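Local coordinates for protein extracellular ligand-binding receptor (Desulfohalobium retbaense DSM 5692, PDB 5ERE) that probably senses small extracellular solutes, joining a leucine-binding-protein-like module that holds ketoleucine to a tandem PAS-type sensor that holds cytosine, at residues Val207-Ile212 and Val228-Ser233; Gly408-Ile413 and Leu423-Lys428; Leu8-Ala13 and Phe40-Ala45; Glu476-Gln481 and Arg556-Tyr561. All coordinates share one frame; numbering follows the deposited sequence.

Interaction 1 (Val207-Ile212 and Val228-Ser233). With COI (2-oxo-4-methylpentanoic acid), chain B.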
loop_
_atom_site.group_PDB
_atom_site.type_symbol
_atom_site.label_atom_id
_atom_site.label_comp_id
_atom_site.label_asym_id
_atom_site.label_seq_id
_atom_site.Cartn_x
_atom_site.Cartn_y
_atom_site.Cartn_z
ATOM N N VAL A 207 -2.334 6.335 16.983
ATOM C CA VAL A 207 -2.169 5.618 15.722
ATOM C C VAL A 207 -1.340 4.371 16.002
ATOM O O VAL A 207 -0.356 4.426 16.734
ATOM C CB VAL A 207 -1.471 6.481 14.654
ATOM C CG1 VAL A 207 -1.315 5.725 13.336
ATOM C CG2 VAL A 207 -2.212 7.814 14.450
ATOM N N GLY A 208 -1.730 3.237 15.427
ATOM C CA GLY A 208 -0.980 2.017 15.651
ATOM C C GLY A 208 -0.927 1.173 14.404
ATOM O O GLY A 208 -1.329 1.623 13.331
ATOM N N THR A 209 -0.406 -0.040 14.563
ATOM C CA THR A 209 -0.114 -0.945 13.443
ATOM C C THR A 209 -0.673 -2.336 13.778
ATOM O O THR A 209 -1.313 -2.533 14.827
ATOM C CB THR A 209 1.423 -1.003 13.149
ATOM O OG1 THR A 209 2.120 -1.603 14.242
ATOM C CG2 THR A 209 2.003 0.412 12.888
ATOM N N ARG A 210 -0.392 -3.310 12.916
ATOM C CA ARG A 210 -1.042 -4.631 12.957
ATOM C C ARG A 210 -1.174 -5.278 14.355
ATOM O O ARG A 210 -2.247 -5.701 14.729
ATOM C CB ARG A 210 -0.282 -5.579 11.983
ATOM C CG ARG A 210 -0.597 -7.080 12.134
ATOM C CD ARG A 210 0.407 -7.931 11.246
ATOM N NE ARG A 210 1.760 -7.430 11.467
ATOM C CZ ARG A 210 2.578 -7.831 12.427
ATOM N NH1 ARG A 210 2.227 -8.790 13.250
ATOM N NH2 ARG A 210 3.768 -7.249 12.575
ATOM N N PRO A 211 -0.088 -5.354 15.136
ATOM C CA PRO A 211 -0.089 -5.975 16.469
ATOM C C PRO A 211 -1.048 -5.373 17.499
ATOM O O PRO A 211 -1.345 -6.028 18.502
ATOM C CB PRO A 211 1.353 -5.755 16.945
ATOM C CG PRO A 211 2.123 -5.611 15.695
ATOM C CD PRO A 211 1.243 -4.817 14.817
ATOM N N ILE A 212 -1.522 -4.156 17.270
ATOM C CA ILE A 212 -2.263 -3.439 18.318
ATOM C C ILE A 212 -3.718 -3.935 18.492
ATOM O O ILE A 212 -4.371 -3.630 19.490
ATOM C CB ILE A 212 -2.231 -1.916 18.026
ATOM C CG1 ILE A 212 -2.397 -1.092 19.316
ATOM C CG2 ILE A 212 -3.288 -1.532 17.032
ATOM C CD1 ILE A 212 -1.997 0.362 19.127
ATOM N N VAL A 228 -6.537 4.972 15.318
ATOM C CA VAL A 228 -6.567 4.463 13.940
ATOM C C VAL A 228 -5.353 3.572 13.734
ATOM O O VAL A 228 -4.285 3.903 14.189
ATOM C CB VAL A 228 -6.585 5.625 12.912
ATOM C CG1 VAL A 228 -6.516 5.117 11.462
ATOM C CG2 VAL A 228 -7.847 6.476 13.096
ATOM N N TYR A 229 -5.500 2.430 13.073
ATOM C CA TYR A 229 -4.322 1.593 12.814
ATOM C C TYR A 229 -4.430 0.815 11.505
ATOM O O TYR A 229 -5.525 0.609 10.970
ATOM C CB TYR A 229 -4.093 0.618 13.975
ATOM C CG TYR A 229 -5.254 -0.296 14.205
ATOM C CD1 TYR A 229 -6.382 0.156 14.867
ATOM C CD2 TYR A 229 -5.242 -1.634 13.743
ATOM C CE1 TYR A 229 -7.467 -0.662 15.074
ATOM C CE2 TYR A 229 -6.309 -2.451 13.955
ATOM C CZ TYR A 229 -7.431 -1.968 14.619
ATOM O OH TYR A 229 -8.515 -2.780 14.832
ATOM N N THR A 230 -3.278 0.421 10.974
ATOM C CA THR A 230 -3.250 -0.431 9.797
ATOM C C THR A 230 -3.365 -1.885 10.211
ATOM O O THR A 230 -2.880 -2.283 11.270
ATOM C CB THR A 230 -2.000 -0.216 8.976
ATOM O OG1 THR A 230 -0.854 -0.113 9.818
ATOM C CG2 THR A 230 -2.135 1.028 8.154
ATOM N N TYR A 231 -4.046 -2.678 9.379
ATOM C CA TYR A 231 -4.358 -4.047 9.740
ATOM C C TYR A 231 -4.679 -4.897 8.471
ATOM O O TYR A 231 -5.289 -4.389 7.531
ATOM C CB TYR A 231 -5.536 -4.073 10.700
ATOM C CG TYR A 231 -5.686 -5.373 11.415
ATOM C CD1 TYR A 231 -4.881 -5.675 12.490
ATOM C CD2 TYR A 231 -6.637 -6.299 11.010
ATOM C CE1 TYR A 231 -4.996 -6.877 13.137
ATOM C CE2 TYR A 231 -6.772 -7.505 11.650
ATOM C CZ TYR A 231 -5.957 -7.794 12.702
ATOM O OH TYR A 231 -6.097 -8.990 13.328
ATOM N N PRO A 232 -4.254 -6.168 8.446
ATOM C CA PRO A 232 -4.671 -7.067 7.326
ATOM C C PRO A 232 -6.162 -7.125 7.106
ATOM O O PRO A 232 -6.914 -7.169 8.065
ATOM C CB PRO A 232 -4.156 -8.436 7.751
ATOM C CG PRO A 232 -3.060 -8.145 8.739
ATOM C CD PRO A 232 -3.465 -6.884 9.457
ATOM N N SER A 233 -6.604 -7.122 5.858
ATOM C CA SER A 233 -8.039 -6.972 5.612
ATOM C C SER A 233 -8.868 -8.262 5.522
ATOM O O SER A 233 -9.937 -8.229 4.932
ATOM C CB SER A 233 -8.271 -6.199 4.316
ATOM O OG SER A 233 -8.035 -7.019 3.215
HETATM C C1 COI B . 6.484 -8.524 14.826
HETATM O O1 COI B . 7.683 -8.652 15.188
HETATM O O2 COI B . 6.169 -8.177 13.661
HETATM C C2 COI B . 5.413 -8.860 15.808
HETATM O O3 COI B . 4.242 -8.718 15.510
HETATM C C3 COI B . 5.887 -9.406 17.134
HETATM C C4 COI B . 4.745 -9.527 18.078
HETATM C C5 COI B . 5.114 -10.584 19.097
HETATM C C6 COI B . 4.575 -8.138 18.678
#

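Interaction 2 (Gly408-Ile413 and Leu423-Lys428). With CYT (6-aminopyrimidin-2(1H)-one), chain C.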
loop_
_atom_site.group_PDB
_atom_site.type_symbol
_atom_site.label_atom_id
_atom_site.label_comp_id
_atom_site.label_asym_id
_atom_site.label_seq_id
_atom_site.Cartn_x
_atom_site.Cartn_y
_atom_site.Cartn_z
ATOM N N GLY A 408 -8.428 17.243 -37.903
ATOM C CA GLY A 408 -9.692 16.562 -37.649
ATOM C C GLY A 408 -9.803 16.003 -36.235
ATOM O O GLY A 408 -10.828 15.449 -35.867
ATOM N N GLN A 409 -8.760 16.156 -35.420
ATOM C CA GLN A 409 -8.837 15.690 -34.039
ATOM C C GLN A 409 -9.765 16.631 -33.239
ATOM O O GLN A 409 -9.714 17.856 -33.378
ATOM C CB GLN A 409 -7.436 15.589 -33.413
ATOM C CG GLN A 409 -6.590 14.471 -34.047
ATOM C CD GLN A 409 -5.243 14.212 -33.352
ATOM O OE1 GLN A 409 -4.885 14.849 -32.354
ATOM N NE2 GLN A 409 -4.482 13.287 -33.909
ATOM N N GLU A 410 -10.615 16.050 -32.418
ATOM C CA GLU A 410 -11.710 16.831 -31.809
ATOM C C GLU A 410 -11.181 18.050 -31.006
ATOM O O GLU A 410 -11.732 19.147 -31.108
ATOM C CB GLU A 410 -12.589 15.914 -30.940
ATOM C CG GLU A 410 -11.976 15.376 -29.640
ATOM C CD GLU A 410 -12.056 16.386 -28.496
ATOM O OE1 GLU A 410 -11.239 16.286 -27.554
ATOM O OE2 GLU A 410 -12.928 17.289 -28.546
ATOM N N GLN A 411 -10.091 17.875 -30.254
ATOM C CA GLN A 411 -9.519 18.984 -29.461
ATOM C C GLN A 411 -8.916 20.075 -30.329
ATOM O O GLN A 411 -8.900 21.247 -29.938
ATOM C CB GLN A 411 -8.465 18.471 -28.470
ATOM C CG GLN A 411 -7.026 18.259 -29.005
ATOM C CD GLN A 411 -6.906 16.995 -29.849
ATOM O OE1 GLN A 411 -7.906 16.407 -30.233
ATOM N NE2 GLN A 411 -5.676 16.540 -30.072
ATOM N N ILE A 412 -8.419 19.691 -31.503
ATOM C CA ILE A 412 -7.751 20.611 -32.414
ATOM C C ILE A 412 -8.802 21.509 -33.079
ATOM O O ILE A 412 -8.600 22.704 -33.283
ATOM C CB ILE A 412 -6.932 19.850 -33.511
ATOM C CG1 ILE A 412 -5.753 19.088 -32.905
ATOM C CG2 ILE A 412 -6.474 20.796 -34.618
ATOM C CD1 ILE A 412 -4.693 19.947 -32.288
ATOM N N ILE A 413 -9.921 20.913 -33.440
ATOM C CA ILE A 413 -11.056 21.673 -33.923
ATOM C C ILE A 413 -11.471 22.724 -32.906
ATOM O O ILE A 413 -11.657 23.904 -33.238
ATOM C CB ILE A 413 -12.227 20.710 -34.239
ATOM C CG1 ILE A 413 -11.825 19.795 -35.406
ATOM C CG2 ILE A 413 -13.481 21.474 -34.594
ATOM C CD1 ILE A 413 -12.813 18.607 -35.695
ATOM N N LEU A 423 -8.053 20.431 -23.444
ATOM C CA LEU A 423 -7.582 19.118 -23.019
ATOM C C LEU A 423 -8.394 18.140 -23.823
ATOM O O LEU A 423 -9.617 18.227 -23.804
ATOM C CB LEU A 423 -7.756 18.887 -21.503
ATOM C CG LEU A 423 -7.230 17.540 -20.963
ATOM C CD1 LEU A 423 -5.666 17.479 -21.032
ATOM C CD2 LEU A 423 -7.697 17.256 -19.564
ATOM N N SER A 424 -7.741 17.209 -24.531
ATOM C CA SER A 424 -8.496 16.297 -25.388
ATOM C C SER A 424 -9.188 15.196 -24.587
ATOM O O SER A 424 -8.841 14.909 -23.439
ATOM C CB SER A 424 -7.588 15.651 -26.457
ATOM O OG SER A 424 -6.773 14.639 -25.895
ATOM N N GLN A 425 -10.194 14.587 -25.211
ATOM C CA GLN A 425 -10.685 13.281 -24.808
ATOM C C GLN A 425 -9.575 12.271 -25.097
ATOM O O GLN A 425 -8.661 12.594 -25.817
ATOM C CB GLN A 425 -11.935 12.893 -25.616
ATOM C CG GLN A 425 -13.072 13.869 -25.614
ATOM C CD GLN A 425 -13.718 14.033 -24.236
ATOM O OE1 GLN A 425 -13.562 13.185 -23.347
ATOM N NE2 GLN A 425 -14.443 15.131 -24.055
ATOM N N ALA A 426 -9.690 11.052 -24.584
ATOM C CA ALA A 426 -8.733 9.980 -24.895
ATOM C C ALA A 426 -8.967 9.422 -26.300
ATOM O O ALA A 426 -9.929 8.706 -26.531
ATOM C CB ALA A 426 -8.842 8.880 -23.860
ATOM N N ILE A 427 -8.114 9.789 -27.244
ATOM C CA ILE A 427 -8.334 9.470 -28.651
ATOM C C ILE A 427 -7.047 8.878 -29.196
ATOM O O ILE A 427 -5.997 8.991 -28.572
ATOM C CB ILE A 427 -8.746 10.719 -29.502
ATOM C CG1 ILE A 427 -7.646 11.818 -29.422
ATOM C CG2 ILE A 427 -10.122 11.285 -29.058
ATOM C CD1 ILE A 427 -7.857 13.006 -30.382
ATOM N N LYS A 428 -7.134 8.241 -30.356
ATOM C CA LYS A 428 -5.956 7.646 -31.006
ATOM C C LYS A 428 -5.056 8.748 -31.575
ATOM O O LYS A 428 -5.481 9.609 -32.346
ATOM C CB LYS A 428 -6.386 6.657 -32.099
ATOM C CG LYS A 428 -5.227 5.916 -32.806
ATOM C CD LYS A 428 -4.593 4.819 -31.941
ATOM C CE LYS A 428 -3.502 4.059 -32.706
ATOM N NZ LYS A 428 -4.030 3.166 -33.791
HETATM N N3 CYT C . -0.170 13.780 -31.444
HETATM C C4 CYT C . 0.314 14.814 -30.757
HETATM N N1 CYT C . -2.259 14.905 -31.648
HETATM C C2 CYT C . -1.453 13.789 -31.907
HETATM O O2 CYT C . -1.937 12.813 -32.523
HETATM N N4 CYT C . 1.609 14.743 -30.336
HETATM C C5 CYT C . -0.494 15.971 -30.479
HETATM C C6 CYT C . -1.758 15.976 -30.936
#

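Interaction 3 (Leu8-Ala13 and Phe40-Ala45)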
loop_
_atom_site.group_PDB
_atom_site.type_symbol
_atom_site.label_atom_id
_atom_site.label_comp_id
_atom_site.label_asym_id
_atom_site.label_seq_id
_atom_site.Cartn_x
_atom_site.Cartn_y
_atom_site.Cartn_z
ATOM N N LEU A 8 7.855 -19.622 20.404
ATOM C CA LEU A 8 6.915 -18.526 20.668
ATOM C C LEU A 8 7.284 -17.795 21.964
ATOM O O LEU A 8 7.836 -18.390 22.887
ATOM C CB LEU A 8 5.503 -19.055 20.802
ATOM C CG LEU A 8 4.991 -20.004 19.693
ATOM C CD1 LEU A 8 3.594 -20.482 20.086
ATOM C CD2 LEU A 8 5.007 -19.277 18.341
ATOM N N PRO A 9 6.935 -16.510 22.048
ATOM C CA PRO A 9 7.484 -15.712 23.147
ATOM C C PRO A 9 6.623 -15.811 24.407
ATOM O O PRO A 9 6.051 -14.808 24.829
ATOM C CB PRO A 9 7.489 -14.301 22.559
ATOM C CG PRO A 9 6.297 -14.318 21.583
ATOM C CD PRO A 9 6.286 -15.674 21.023
ATOM N N PHE A 10 6.535 -17.008 24.990
ATOM C CA PHE A 10 5.654 -17.242 26.120
ATOM C C PHE A 10 6.061 -16.369 27.362
ATOM O O PHE A 10 5.215 -15.793 28.018
ATOM C CB PHE A 10 5.671 -18.701 26.530
ATOM C CG PHE A 10 5.002 -19.631 25.539
ATOM C CD1 PHE A 10 3.640 -19.524 25.267
ATOM C CD2 PHE A 10 5.736 -20.594 24.896
ATOM C CE1 PHE A 10 3.017 -20.369 24.359
ATOM C CE2 PHE A 10 5.110 -21.473 23.988
ATOM C CZ PHE A 10 3.763 -21.352 23.719
ATOM N N SER A 11 7.359 -16.310 27.634
ATOM C CA SER A 11 7.931 -15.583 28.771
ATOM C C SER A 11 8.376 -14.205 28.317
ATOM O O SER A 11 9.550 -13.979 28.043
ATOM C CB SER A 11 9.115 -16.351 29.347
ATOM O OG SER A 11 8.713 -17.594 29.871
ATOM N N SER A 12 7.412 -13.297 28.246
ATOM C CA SER A 12 7.595 -11.994 27.643
ATOM C C SER A 12 6.306 -11.186 27.774
ATOM O O SER A 12 5.273 -11.709 28.231
ATOM C CB SER A 12 8.004 -12.120 26.167
ATOM O OG SER A 12 6.886 -12.080 25.296
ATOM N N ALA A 13 6.384 -9.908 27.388
ATOM C CA ALA A 13 5.203 -9.032 27.308
ATOM C C ALA A 13 4.131 -9.539 26.290
ATOM O O ALA A 13 2.968 -9.107 26.308
ATOM C CB ALA A 13 5.642 -7.651 26.942
ATOM N N PHE A 40 6.637 -27.265 21.187
ATOM C CA PHE A 40 6.659 -25.843 21.467
ATOM C C PHE A 40 7.892 -25.544 22.290
ATOM O O PHE A 40 8.269 -26.342 23.153
ATOM C CB PHE A 40 5.418 -25.411 22.220
ATOM C CG PHE A 40 4.172 -25.448 21.404
ATOM C CD1 PHE A 40 3.907 -24.443 20.489
ATOM C CD2 PHE A 40 3.265 -26.488 21.558
ATOM C CE1 PHE A 40 2.767 -24.472 19.738
ATOM C CE2 PHE A 40 2.096 -26.515 20.826
ATOM C CZ PHE A 40 1.844 -25.513 19.908
ATOM N N LYS A 41 8.537 -24.428 21.984
ATOM C CA LYS A 41 9.624 -23.925 22.816
ATOM C C LYS A 41 9.357 -22.452 23.166
ATOM O O LYS A 41 8.647 -21.725 22.444
ATOM C CB LYS A 41 10.980 -24.075 22.118
ATOM C CG LYS A 41 11.373 -25.528 21.755
ATOM C CD LYS A 41 11.641 -26.363 22.996
ATOM C CE LYS A 41 12.051 -27.783 22.617
ATOM N NZ LYS A 41 11.866 -28.723 23.753
ATOM N N ASP A 42 9.945 -22.027 24.279
ATOM C CA ASP A 42 9.706 -20.695 24.830
ATOM C C ASP A 42 10.859 -19.810 24.352
ATOM O O ASP A 42 12.012 -19.991 24.737
ATOM C CB ASP A 42 9.601 -20.775 26.355
ATOM C CG ASP A 42 9.184 -19.434 26.999
ATOM O OD1 ASP A 42 9.071 -18.417 26.291
ATOM O OD2 ASP A 42 8.916 -19.438 28.204
ATOM N N GLY A 43 10.556 -18.895 23.445
ATOM C CA GLY A 43 11.569 -17.982 22.953
ATOM C C GLY A 43 11.919 -16.867 23.944
ATOM O O GLY A 43 12.918 -16.177 23.769
ATOM N N GLY A 44 11.111 -16.694 24.992
ATOM C CA GLY A 44 11.404 -15.673 25.994
ATOM C C GLY A 44 11.226 -14.245 25.503
ATOM O O GLY A 44 10.399 -13.972 24.623
ATOM N N ALA A 45 12.024 -13.331 26.059
ATOM C CA ALA A 45 11.779 -11.904 25.919
ATOM C C ALA A 45 12.798 -11.218 25.012
ATOM O O ALA A 45 12.539 -10.125 24.517
ATOM C CB ALA A 45 11.767 -11.234 27.304
#

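Interaction 4 (Glu476-Gln481 and Arg556-Tyr561)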
loop_
_atom_site.group_PDB
_atom_site.type_symbol
_atom_site.label_atom_id
_atom_site.label_comp_id
_atom_site.label_asym_id
_atom_site.label_seq_id
_atom_site.Cartn_x
_atom_site.Cartn_y
_atom_site.Cartn_z
ATOM N N GLU A 476 -10.395 -0.655 -5.923
ATOM C CA GLU A 476 -9.955 -0.284 -7.261
ATOM C C GLU A 476 -10.393 1.120 -7.606
ATOM O O GLU A 476 -11.433 1.585 -7.138
ATOM C CB GLU A 476 -10.497 -1.269 -8.306
ATOM C CG GLU A 476 -10.239 -2.722 -7.946
ATOM C CD GLU A 476 -10.689 -3.694 -9.036
ATOM O OE1 GLU A 476 -11.540 -3.316 -9.871
ATOM O OE2 GLU A 476 -10.175 -4.836 -9.062
ATOM N N ILE A 477 -9.581 1.791 -8.414
ATOM C CA ILE A 477 -9.932 3.095 -8.966
ATOM C C ILE A 477 -9.901 3.005 -10.494
ATOM O O ILE A 477 -8.914 2.509 -11.074
ATOM C CB ILE A 477 -8.971 4.187 -8.468
ATOM C CG1 ILE A 477 -9.130 4.363 -6.961
ATOM C CG2 ILE A 477 -9.167 5.521 -9.228
ATOM C CD1 ILE A 477 -8.333 5.424 -6.355
ATOM N N PHE A 478 -10.953 3.490 -11.155
ATOM C CA PHE A 478 -10.943 3.528 -12.604
ATOM C C PHE A 478 -11.326 4.925 -13.081
ATOM O O PHE A 478 -11.751 5.764 -12.294
ATOM C CB PHE A 478 -11.847 2.428 -13.210
ATOM C CG PHE A 478 -13.295 2.500 -12.796
ATOM C CD1 PHE A 478 -13.709 1.911 -11.626
ATOM C CD2 PHE A 478 -14.232 3.146 -13.599
ATOM C CE1 PHE A 478 -15.071 1.954 -11.245
ATOM C CE2 PHE A 478 -15.596 3.189 -13.227
ATOM C CZ PHE A 478 -16.000 2.592 -12.058
ATOM N N VAL A 479 -11.076 5.179 -14.365
ATOM C CA VAL A 479 -11.345 6.450 -14.997
ATOM C C VAL A 479 -12.256 6.286 -16.186
ATOM O O VAL A 479 -12.011 5.491 -17.079
ATOM C CB VAL A 479 -10.058 7.139 -15.447
ATOM C CG1 VAL A 479 -10.364 8.510 -16.035
ATOM C CG2 VAL A 479 -9.134 7.274 -14.270
ATOM N N LEU A 480 -13.329 7.061 -16.171
ATOM C CA LEU A 480 -14.315 7.037 -17.240
ATOM C C LEU A 480 -14.335 8.361 -17.966
ATOM O O LEU A 480 -14.231 9.440 -17.356
ATOM C CB LEU A 480 -15.719 6.770 -16.684
ATOM C CG LEU A 480 -16.441 5.471 -16.988
ATOM C CD1 LEU A 480 -15.555 4.283 -16.649
ATOM C CD2 LEU A 480 -17.760 5.431 -16.179
ATOM N N GLN A 481 -14.509 8.288 -19.277
ATOM C CA GLN A 481 -14.812 9.446 -20.103
ATOM C C GLN A 481 -16.258 9.897 -19.940
ATOM O O GLN A 481 -17.094 9.110 -19.553
ATOM C CB GLN A 481 -14.583 9.105 -21.545
ATOM C CG GLN A 481 -14.108 10.235 -22.343
ATOM C CD GLN A 481 -13.317 9.742 -23.506
ATOM O OE1 GLN A 481 -12.182 10.145 -23.684
ATOM N NE2 GLN A 481 -13.906 8.846 -24.297
ATOM N N ARG A 556 -14.304 11.131 -15.078
ATOM C CA ARG A 556 -14.774 10.607 -13.821
ATOM C C ARG A 556 -13.769 9.633 -13.260
ATOM O O ARG A 556 -13.271 8.759 -13.976
ATOM C CB ARG A 556 -16.140 9.927 -13.974
ATOM C CG ARG A 556 -17.151 10.742 -14.721
ATOM C CD ARG A 556 -17.758 11.885 -13.874
ATOM N NE ARG A 556 -18.828 12.561 -14.609
ATOM C CZ ARG A 556 -18.835 13.841 -14.987
ATOM N NH1 ARG A 556 -17.834 14.654 -14.690
ATOM N NH2 ARG A 556 -19.875 14.326 -15.660
ATOM N N LEU A 557 -13.503 9.809 -11.964
ATOM C CA LEU A 557 -12.550 9.058 -11.185
ATOM C C LEU A 557 -13.341 8.346 -10.130
ATOM O O LEU A 557 -13.939 8.989 -9.254
ATOM C CB LEU A 557 -11.494 9.991 -10.559
ATOM C CG LEU A 557 -10.336 9.357 -9.788
ATOM C CD1 LEU A 557 -9.323 8.716 -10.762
ATOM C CD2 LEU A 557 -9.657 10.427 -8.916
ATOM N N ALA A 558 -13.383 7.018 -10.227
ATOM C CA ALA A 558 -14.236 6.213 -9.355
ATOM C C ALA A 558 -13.410 5.232 -8.567
ATOM O O ALA A 558 -12.461 4.618 -9.086
ATOM C CB ALA A 558 -15.263 5.488 -10.152
ATOM N N LEU A 559 -13.809 5.072 -7.319
ATOM C CA LEU A 559 -13.236 4.106 -6.399
ATOM C C LEU A 559 -14.302 3.133 -5.962
ATOM O O LEU A 559 -15.364 3.561 -5.517
ATOM C CB LEU A 559 -12.642 4.804 -5.176
ATOM C CG LEU A 559 -11.943 3.883 -4.170
ATOM C CD1 LEU A 559 -10.911 4.728 -3.410
ATOM C CD2 LEU A 559 -12.889 3.200 -3.184
ATOM N N THR A 560 -14.003 1.835 -6.068
ATOM C CA THR A 560 -14.868 0.783 -5.582
ATOM C C THR A 560 -14.212 -0.095 -4.518
ATOM O O THR A 560 -13.002 -0.295 -4.493
ATOM C CB THR A 560 -15.339 -0.148 -6.731
ATOM O OG1 THR A 560 -14.195 -0.666 -7.413
ATOM C CG2 THR A 560 -16.200 0.596 -7.723
ATOM N N TYR A 561 -15.048 -0.620 -3.634
ATOM C CA TYR A 561 -14.597 -1.460 -2.540
ATOM C C TYR A 561 -15.770 -2.320 -2.091
ATOM O O TYR A 561 -16.940 -1.997 -2.389
ATOM C CB TYR A 561 -14.030 -0.610 -1.378
ATOM C CG TYR A 561 -15.013 0.297 -0.688
ATOM C CD1 TYR A 561 -15.363 1.527 -1.232
ATOM C CD2 TYR A 561 -15.599 -0.072 0.515
ATOM C CE1 TYR A 561 -16.278 2.359 -0.592
ATOM C CE2 TYR A 561 -16.510 0.759 1.154
ATOM C CZ TYR A 561 -16.845 1.965 0.591
ATOM O OH TYR A 561 -17.766 2.787 1.235
HETATM O O HOH W 1 -13.910 -1.266 -10.035
#

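Interaction 1 (Val207-Ile212 and Val228-Ser233)
G208 donates its N-H to V228 O (2.9 Å), and G208 O in turn takes the N-H of T230 at 3.3 Å, with the donor tilted 32° from the carbonyl plane. These two bonds join the end of strand 205-208 to the start of the parallel strand 228-232, in the second lobe of a periplasmic-binding-protein fold. Just beyond the paired residues the chain turns into the 3-10 segment 210-212, closed by I212 N on T209 O, and R210 leaves the sheet for the ligand. Its CG lies 3.9 Å from P232 CD. A bend at chi3 (46°) then turns the guanidinium to 2-oxo-4-methylpentanoic acid, where NH2 reaches carboxylate O2 at 2.8 Å and NH1 reaches the keto oxygen O3 at 3.0 Å. S72 and A95 of the other lobe hold the same ligand, and P211 CG lies over the rim of one guanidinium face. I212 CG2 sits over the Y229 ring in a CH-pi contact, 4.0 Å from the centroid. The Y231 ring brings CE1, at its edge, to 3.4 Å from R210 O, while its hydroxyl bonds to Y234. T230 OG1 and R210 N both turn to E115. V207 and V228 share one face of the sheet, packed on Y122 of helix 112-123. Strand 205-208 continues the sheet toward 181-185, and 228-232 toward 304-314, which pairs through K311 and I309.

Interaction 2 (Gly408-Ile413 and Leu423-Lys428)
S424 CB packs 3.6 Å from Q411 CB, while S424 OG bonds to Q425 O and to the backbone N of D437. Next along the chain, Q425 sends its N-H to E410 OE1 at 3.1 Å; the bond is nearly straight (169°) but comes on the anti side of the carboxylate, 29° out of its plane. The E410 chain, bent at chi2 (82°), folds back to meet it, and OE2 makes a salt bridge with R414, so both carboxylate oxygens are engaged. This ties the first turn of helix 410-418 to the approach of strand 427-428 in a PAS-like (Cache) sensor module, whose antiparallel sheet carries the cytosine pocket. I427 sets its CD1 against two glutamines, 4.0 Å from Q409 CB and 3.4 Å from Q411 OE1, a buried oxygen that has no polar partner in the model. Q409, at the helix N-cap, runs extended past I427 to cytosine and gives NE2 to O2 at 2.9 Å, while its OE1 lies 2.7 Å from cytosine N1. That OE1 also accepts, in its carbonyl plane, from Q411 NE2 at 2.9 Å, which helps fix the turn of the amide; Q411 NE2 also bonds to D437 of the cytosine pocket. A leucine in place of Q409 would probably leave cytosine O2 without this donor and Q411 NE2 without one acceptor.

Interaction 3 (Leu8-Ala13 and Phe40-Ala45)
L8 pairs with D42 where two parallel strands end, the strands of a beta-alpha-beta unit that opens the first lobe of the periplasmic-binding-protein fold, with helix 15-32 between them. Backbone bonds come first: L8 N meets K41 O at 3.0 Å, and L8 O takes G43 N at 2.8 Å from above its carbonyl plane. F10 N reaches the same oxygen from the opposite face, closing an inverse gamma turn centred on P9. Side-chain bonds centre on D42. With CG anti to the backbone N (chi1 -173°), its carboxylate swings over to the 8-13 loop, where OD1 accepts S11 N at 3.0 Å on the syn side, and OD2 takes the S11 hydroxyl in a bond modelled so short that its exact length is doubtful. OD1 also accepts G44 N, from above the carboxylate plane, in an Asx turn. An alanine at D42 is likely to leave S11 N and G44 N without their common acceptor and set the loop free to shift. Apolar contacts lie on the strand side: L8 CD1 rests 4.0 Å from F40 CD1, and the F10 ring, with L8 CB over the rim of one face, turns its edge to F40 CB and D42 CA. F10 also packs on A18 and Q22 of helix 15-32. At the far end, S12 CB sits 3.4 Å from G44 O, while S12 OG turns back to P9 O (2.9 Å).

Interaction 4 (Glu476-Gln481 and Arg556-Tyr561)
F478 lays its ring over A558, its hydrogen-bonded partner across the antiparallel strands. From CB the chain takes the position between backbone N and carbonyl carbon (chi1 59°), which swings the ring toward the neighbouring strand. CD1 then passes 3.9 Å from A558 O. One atom further, CE1 meets A558 CB over the ring face and T560 CG2 at the ring edge, 3.9 Å away. CZ, the tip, comes within 3.5 Å of A558 CB. The methyl thus stands over one ring face in a CH-pi contact, 20° off the ring normal. Six backbone bonds pair the strands: E476 with T560, F478 with A558 and L480 with R556 each exchange two, A558 N to F478 O being almost straight at 177°. Beside the phenylalanine, a water joins E476 OE1 (3.1 Å) to T560 OG1 (2.7 Å). On the reverse face, L557 CD1 touches both I477 CG2 (3.5 Å) and V479 CG2 (3.8 Å), while I477 CG1 meets L559. R556 turns its guanidinium away, to the carbonyls of M518 and V519 and to S547. The apolar face of I477, V479 and L557 is covered by helices 324-357 and 461-470; strand 486-488 flanks 476-480 on its outer side, and strand 541-550 flanks 553-561, setting W545 against A558.

Along the chain the order is interaction 3, 1, 2, 4. Interactions 3 and 1 belong to the periplasmic-binding-protein module, one in the parallel sheet of the first lobe, the other in the mixed sheet of the second; their centres are 23 Å apart, with ketoleucine bound between the lobes. Interactions 2 and 4 lie in separate antiparallel sheets of the tandem PAS-type sensor, centres 22 Å apart, and touch where A426 N probably bonds to Q481 OE1 (2.8 Å). Interaction 4 lies against the long helix 324-357, about 10 Å from interaction 1 at the nearest atoms. Interactions 1 and 2, which hold R210 and Q409 of the two ligand pockets, lie 46 Å apart between centres, well separated.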